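Local coordinates for pumilio homolog 23 (Arabidopsis thaliana, PDB 5WZK), which binds RNA sequence-specifically through its pumilio repeats, recognises a segment of 18S rRNA, and probably regulates translation and stability of target mRNAs, at residues Ile24-Leu27 and Phe28-Glu32; Cys344-Ala347 and Leu348-Ala351; Gly505-Leu508 and Leu509-Asp513. All blocks are in the same frame, centred on the assembly; numbering follows the deposited sequence.

Contact 1: Ile24-Leu27 and Phe28-Glu32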
loop_
_atom_site.group_PDB
_atom_site.type_symbol
_atom_site.label_atom_id
_atom_site.label_comp_id
_atom_site.label_asym_id
_atom_site.label_seq_id
_atom_site.Cartn_x
_atom_site.Cartn_y
_atom_site.Cartn_z
ATOM N N ILE A 24 -19.617 6.786 35.928
ATOM C CA ILE A 24 -19.790 7.640 34.753
ATOM C C ILE A 24 -19.910 6.801 33.487
ATOM O O ILE A 24 -20.685 7.124 32.580
ATOM C CB ILE A 24 -18.635 8.645 34.653
ATOM C CG1 ILE A 24 -18.647 9.552 35.880
ATOM C CG2 ILE A 24 -18.708 9.412 33.336
ATOM C CD1 ILE A 24 -18.682 10.997 35.560
ATOM N N ALA A 25 -19.150 5.712 33.406
ATOM C CA ALA A 25 -19.241 4.833 32.248
ATOM C C ALA A 25 -20.619 4.182 32.153
ATOM O O ALA A 25 -21.192 4.079 31.060
ATOM C CB ALA A 25 -18.139 3.774 32.316
ATOM N N ASN A 26 -21.157 3.720 33.285
ATOM C CA ASN A 26 -22.492 3.132 33.279
ATOM C C ASN A 26 -23.532 4.155 32.837
ATOM O O ASN A 26 -24.446 3.834 32.071
ATOM C CB ASN A 26 -22.817 2.574 34.665
ATOM C CG ASN A 26 -24.094 1.745 34.675
ATOM O OD1 ASN A 26 -24.104 0.602 34.208
ATOM N ND2 ASN A 26 -25.183 2.320 35.206
ATOM N N LEU A 27 -23.391 5.400 33.293
ATOM C CA LEU A 27 -24.291 6.461 32.869
ATOM C C LEU A 27 -24.271 6.652 31.358
ATOM O O LEU A 27 -25.302 6.980 30.761
ATOM C CB LEU A 27 -23.925 7.759 33.584
ATOM C CG LEU A 27 -24.796 8.972 33.266
ATOM C CD1 LEU A 27 -26.261 8.682 33.537
ATOM C CD2 LEU A 27 -24.341 10.160 34.078
ATOM N N PHE A 28 -23.125 6.441 30.709
ATOM C CA PHE A 28 -23.130 6.550 29.256
ATOM C C PHE A 28 -23.618 5.270 28.587
ATOM O O PHE A 28 -24.281 5.348 27.547
ATOM C CB PHE A 28 -21.746 6.936 28.742
ATOM C CG PHE A 28 -21.301 8.303 29.166
ATOM C CD1 PHE A 28 -22.202 9.216 29.680
ATOM C CD2 PHE A 28 -19.982 8.680 29.054
ATOM C CE1 PHE A 28 -21.787 10.482 30.081
ATOM C CE2 PHE A 28 -19.568 9.943 29.455
ATOM C CZ PHE A 28 -20.473 10.842 29.969
ATOM N N ASP A 29 -23.309 4.098 29.157
ATOM C CA ASP A 29 -23.870 2.846 28.651
ATOM C C ASP A 29 -25.382 2.965 28.487
ATOM O O ASP A 29 -25.922 2.800 27.387
ATOM C CB ASP A 29 -23.528 1.675 29.587
ATOM C CG ASP A 29 -22.042 1.338 29.605
ATOM O OD1 ASP A 29 -21.323 1.751 28.666
ATOM O OD2 ASP A 29 -21.601 0.652 30.565
ATOM N N SER A 30 -26.079 3.262 29.588
ATOM C CA SER A 30 -27.501 3.594 29.566
ATOM C C SER A 30 -27.727 4.880 28.784
ATOM O O SER A 30 -27.720 5.970 29.367
ATOM C CB SER A 30 -28.045 3.748 30.987
ATOM O OG SER A 30 -27.815 2.579 31.759
ATOM N N ASN A 31 -27.929 4.764 27.470
ATOM C CA ASN A 31 -28.053 5.930 26.603
ATOM C C ASN A 31 -29.312 6.728 26.931
ATOM O O ASN A 31 -30.163 6.948 26.064
ATOM C CB ASN A 31 -28.044 5.498 25.133
ATOM N N GLU A 32 -29.440 7.155 28.188
ATOM C CA GLU A 32 -30.517 8.023 28.639
ATOM C C GLU A 32 -30.062 9.475 28.766
ATOM O O GLU A 32 -30.668 10.246 29.520
ATOM C CB GLU A 32 -31.073 7.516 29.974
#
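Ile24, Ala25 and Asn26 hand their carbonyls to Phe28, Asp29 and Ser30 in the final turn of helix 15-29, before the chain leaves helical geometry at Ser30, whose psi swings to 89°. The last two bonds are the straighter ones: Asp29 N reaches Ala25 O at 2.8 Å, and Ser30 N reaches Asn26 O at 3.0 Å. Phe28 N is shared. It gives its main bond to Ile24 O at 3.1 Å and a weak one to Ala25 O. Ser30 forms the centre of an inverse gamma turn, which takes the backbone off the helix axis.

Among the side chains, Ile24 and Phe28 carry the apolar contact, lying side by side one turn apart and pointing the same way. The CG2 branch of Ile24 meets the far end of the ring, 4.0 Å from Phe28 CE2. With its chi1 at -65°, the phenyl group is folded back over the preceding turn, and one ring face lies across Ile24 O, which stands 3.7 Å above the ring plane and offset toward the rim. Asp29 turns its carboxylate back alongside Ala25 O; no hydrogen bond joins the two groups, since both are acceptors.

The Ile24-Phe28 side faces into the fold. Both residues pack on Ile41 of helix 35-47, with Ile24 also on Ala45 and Phe28 on Cys42, while Arg38 makes a cation-pi contact with the phenyl ring. Helix 62-70 adds Val65 against Ala25 and Thr68 against Phe28, so that this terminal helix is stacked onto the next helices of the superhelical array.

Contact 2: Cys344-Ala347 and Leu348-Ala351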
loop_
_atom_site.group_PDB
_atom_site.type_symbol
_atom_site.label_atom_id
_atom_site.label_comp_id
_atom_site.label_asym_id
_atom_site.label_seq_id
_atom_site.Cartn_x
_atom_site.Cartn_y
_atom_site.Cartn_z
ATOM N N CYS A 344 13.656 -6.119 -21.978
ATOM C CA CYS A 344 12.961 -6.588 -20.782
ATOM C C CYS A 344 12.082 -7.786 -21.086
ATOM O O CYS A 344 12.195 -8.840 -20.446
ATOM C CB CYS A 344 12.113 -5.467 -20.192
ATOM S SG CYS A 344 12.947 -4.632 -18.891
ATOM N N CYS A 345 11.168 -7.623 -22.040
ATOM C CA CYS A 345 10.294 -8.723 -22.430
ATOM C C CYS A 345 11.091 -9.960 -22.807
ATOM O O CYS A 345 10.837 -11.047 -22.277
ATOM C CB CYS A 345 9.403 -8.285 -23.575
ATOM S SG CYS A 345 8.340 -6.942 -23.089
ATOM N N GLU A 346 12.092 -9.806 -23.689
ATOM C CA GLU A 346 12.887 -10.961 -24.106
ATOM C C GLU A 346 13.607 -11.599 -22.931
ATOM O O GLU A 346 13.627 -12.829 -22.807
ATOM C CB GLU A 346 13.893 -10.578 -25.189
ATOM C CG GLU A 346 13.268 -10.379 -26.569
ATOM C CD GLU A 346 12.222 -11.443 -26.921
ATOM O OE1 GLU A 346 12.505 -12.671 -26.731
ATOM O OE2 GLU A 346 11.119 -11.022 -27.382
ATOM N N ALA A 347 14.193 -10.780 -22.050
ATOM C CA ALA A 347 14.878 -11.320 -20.883
ATOM C C ALA A 347 13.959 -12.209 -20.050
ATOM O O ALA A 347 14.393 -13.240 -19.512
ATOM C CB ALA A 347 15.435 -10.181 -20.046
ATOM N N LEU A 348 12.673 -11.841 -19.956
ATOM C CA LEU A 348 11.725 -12.618 -19.157
ATOM C C LEU A 348 11.383 -13.954 -19.814
ATOM O O LEU A 348 11.320 -14.983 -19.128
ATOM C CB LEU A 348 10.461 -11.804 -18.912
ATOM C CG LEU A 348 9.323 -12.502 -18.167
ATOM C CD1 LEU A 348 9.741 -12.965 -16.775
ATOM C CD2 LEU A 348 8.139 -11.571 -18.087
ATOM N N VAL A 349 11.151 -13.972 -21.133
ATOM C CA VAL A 349 10.914 -15.245 -21.820
ATOM C C VAL A 349 12.081 -16.195 -21.596
ATOM O O VAL A 349 11.895 -17.346 -21.190
ATOM C CB VAL A 349 10.684 -15.038 -23.324
ATOM C CG1 VAL A 349 9.923 -16.221 -23.875
ATOM C CG2 VAL A 349 9.979 -13.745 -23.605
ATOM N N GLY A 350 13.303 -15.727 -21.889
ATOM C CA GLY A 350 14.479 -16.564 -21.731
ATOM C C GLY A 350 14.650 -17.086 -20.323
ATOM O O GLY A 350 15.165 -18.192 -20.121
ATOM N N ALA A 351 14.201 -16.313 -19.330
ATOM C CA ALA A 351 14.315 -16.751 -17.946
ATOM C C ALA A 351 13.370 -17.907 -17.646
ATOM O O ALA A 351 13.714 -18.809 -16.875
ATOM C CB ALA A 351 14.045 -15.578 -17.013
#
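Val349 sets its CG1 methyl anti to its own backbone N (chi1 -158°), which swings CG2 back over the preceding turn toward Cys345 O and Glu346. Glu346 bends at chi2 (-42°), folding its carboxylate round to the same flank, so that the two side chains run side by side and OE1 comes within 4.2 Å of Val349 CG2. The contact there is a loose one between a methyl and a carboxylate oxygen.

The backbone beneath is regular helix. Gly350 N bonds to Glu346 O, 3.1 Å away with an N-H...O angle of 177°, and Val349 N reaches Cys345 O at 3.2 Å. The flanking bonds, Leu348 N to Cys344 O and Ala351 N to Ala347 O, are more bent. Ala351 CB, meanwhile, rests 3.4 Å from Ala347 O.

On the inner side, Leu348 inserts between Leu319 of helix 315-320 and Ile396 and Ile400 of helix 391-400, joining helix 341-352 to both neighbours. The Glu346 carboxylate makes a long, weak ion pair with Arg359, which would add little. Cys345 O is gripped by three donors: Val349 N, a weak bond from Leu348 N, and the hydroxyl of Tyr411. This buried carbonyl is thus satisfied both within its own helix and from outside it, and the Tyr411 bond ties helix 341-352 to helix 409-416.

Contact 3: Gly505-Leu508 and Leu509-Asp513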
loop_
_atom_site.group_PDB
_atom_site.type_symbol
_atom_site.label_atom_id
_atom_site.label_comp_id
_atom_site.label_asym_id
_atom_site.label_seq_id
_atom_site.Cartn_x
_atom_site.Cartn_y
_atom_site.Cartn_z
ATOM N N GLY A 505 -24.043 -8.832 -9.593
ATOM C CA GLY A 505 -25.015 -9.331 -10.547
ATOM C C GLY A 505 -26.017 -8.325 -11.106
ATOM O O GLY A 505 -26.164 -8.187 -12.321
ATOM N N PRO A 506 -26.745 -7.618 -10.238
ATOM C CA PRO A 506 -27.711 -6.632 -10.755
ATOM C C PRO A 506 -27.081 -5.554 -11.622
ATOM O O PRO A 506 -27.682 -5.158 -12.627
ATOM C CB PRO A 506 -28.327 -6.055 -9.476
ATOM C CG PRO A 506 -28.217 -7.182 -8.496
ATOM C CD PRO A 506 -26.881 -7.791 -8.782
ATOM N N TYR A 507 -25.894 -5.057 -11.267
ATOM C CA TYR A 507 -25.212 -4.113 -12.145
ATOM C C TYR A 507 -24.949 -4.733 -13.515
ATOM O O TYR A 507 -25.235 -4.129 -14.558
ATOM C CB TYR A 507 -23.901 -3.664 -11.508
ATOM C CG TYR A 507 -22.954 -2.953 -12.458
ATOM C CD1 TYR A 507 -22.043 -3.662 -13.221
ATOM C CD2 TYR A 507 -22.963 -1.572 -12.577
ATOM C CE1 TYR A 507 -21.181 -3.022 -14.089
ATOM C CE2 TYR A 507 -22.096 -0.922 -13.443
ATOM C CZ TYR A 507 -21.207 -1.657 -14.198
ATOM O OH TYR A 507 -20.333 -1.028 -15.060
ATOM N N LEU A 508 -24.379 -5.938 -13.527
ATOM C CA LEU A 508 -24.047 -6.593 -14.783
ATOM C C LEU A 508 -25.290 -6.814 -15.636
ATOM O O LEU A 508 -25.258 -6.621 -16.861
ATOM C CB LEU A 508 -23.354 -7.920 -14.499
ATOM C CG LEU A 508 -22.805 -8.534 -15.771
ATOM C CD1 LEU A 508 -21.659 -7.662 -16.255
ATOM C CD2 LEU A 508 -22.376 -9.976 -15.554
ATOM N N LEU A 509 -26.393 -7.234 -15.005
ATOM C CA LEU A 509 -27.641 -7.454 -15.730
ATOM C C LEU A 509 -28.172 -6.162 -16.321
ATOM O O LEU A 509 -28.782 -6.178 -17.399
ATOM C CB LEU A 509 -28.688 -8.068 -14.807
ATOM C CG LEU A 509 -28.563 -9.560 -14.510
ATOM C CD1 LEU A 509 -29.369 -9.947 -13.267
ATOM C CD2 LEU A 509 -29.003 -10.366 -15.723
ATOM N N ARG A 510 -27.946 -5.043 -15.630
ATOM C CA ARG A 510 -28.426 -3.741 -16.075
ATOM C C ARG A 510 -27.482 -3.137 -17.105
ATOM O O ARG A 510 -27.932 -2.610 -18.132
ATOM C CB ARG A 510 -28.575 -2.808 -14.865
ATOM C CG ARG A 510 -29.731 -1.808 -14.918
ATOM C CD ARG A 510 -29.849 -0.983 -13.623
ATOM N NE ARG A 510 -29.948 -1.818 -12.419
ATOM C CZ ARG A 510 -29.031 -1.876 -11.449
ATOM N NH1 ARG A 510 -29.223 -2.678 -10.405
ATOM N NH2 ARG A 510 -27.924 -1.135 -11.510
ATOM N N LYS A 511 -26.168 -3.222 -16.844
ATOM C CA LYS A 511 -25.177 -2.650 -17.751
ATOM C C LYS A 511 -25.222 -3.325 -19.107
ATOM O O LYS A 511 -25.005 -2.673 -20.130
ATOM C CB LYS A 511 -23.774 -2.769 -17.154
ATOM C CG LYS A 511 -22.746 -1.797 -17.733
ATOM C CD LYS A 511 -23.000 -0.365 -17.262
ATOM C CE LYS A 511 -21.733 0.499 -17.235
ATOM N NZ LYS A 511 -21.150 0.851 -18.569
ATOM N N LEU A 512 -25.505 -4.619 -19.137
ATOM C CA LEU A 512 -25.634 -5.338 -20.389
ATOM C C LEU A 512 -27.068 -5.401 -20.884
ATOM O O LEU A 512 -27.299 -5.973 -21.952
ATOM C CB LEU A 512 -25.079 -6.755 -20.246
ATOM C CG LEU A 512 -23.632 -6.942 -20.703
ATOM C CD1 LEU A 512 -22.755 -5.908 -20.068
ATOM C CD2 LEU A 512 -23.153 -8.325 -20.360
ATOM N N ASP A 513 -28.029 -4.850 -20.126
ATOM C CA ASP A 513 -29.421 -4.729 -20.568
ATOM C C ASP A 513 -30.031 -6.105 -20.864
ATOM O O ASP A 513 -30.584 -6.355 -21.940
ATOM C CB ASP A 513 -29.502 -3.797 -21.782
ATOM C CG ASP A 513 -30.919 -3.559 -22.266
ATOM O OD1 ASP A 513 -31.892 -4.002 -21.599
ATOM O OD2 ASP A 513 -31.040 -2.920 -23.340
#
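Tyr507 O takes two backbone donors from the following turn: Lys511 N at 2.6 Å, with an N-H...O angle of 167°, and Arg510 N in a weak second bond. Arg510 N is itself shared, its better bond going to Pro506 O at 3.0 Å. Leu509 N to Gly505 O and Leu512 N to Leu508 O complete this short helix, which closes in a Schellman motif at Asp513, a residue of positive phi that also stands at the N-cap of helix 514-519.

Tyr507 and Lys511 lie side by side, one turn apart. The phenol extends along the helix surface (chi1 166°), and the lysine chain, bent at chi2 and chi4, travels over it: Lys511 CB makes a CH-pi contact over one ring face, 4.2 Å from the Tyr507 ring centroid and 19° off the normal. Farther out, the CD and CE methylenes pass the phenol's hydroxyl end, with Lys511 CD 3.8 Å from Tyr507 CZ. On another side of the helix Arg510 bends at chi3 and lays its guanidinium flat across Pro506 O, which sits 3.6 Å from the plane beneath its centre, while NH1 touches Pro506 CB at 3.6 Å.

Leu508 and Leu512 turn inward to Leu492 of helix 482-494, and Leu508 also meets Val473 of helix 467-478. Glu474 on that helix receives a weak hydrogen bond from Tyr507 OH and a long, weak ion pair from Lys511. The carbonyl dipole of Pro506 may add a weak electrostatic attraction to the guanidinium, though it takes no guanidinium N-H, and Glu474 may draw the phenol and the ammonium toward a common carboxylate.

The three contacts follow one another along the all-helical superhelix that curves like a half donut; contact 2 lies within one helix, while contacts 1 and 3 run over the C-terminal end of theirs. Contact 1 belongs to the first modelled helix and contact 3 lies near the C-terminal end, their centres 47 Å apart, while contact 2 sits between them in sequence, its centre 66 Å from that of contact 1 and 40 Å from that of contact 3. Contacts 1 and 2 fall on opposite sides of the chain's centre. None touches another. The bound RNA stays at a distance from all three: nearest atoms are about 12 Å away for contacts 1 and 2 and about 10 Å for contact 3.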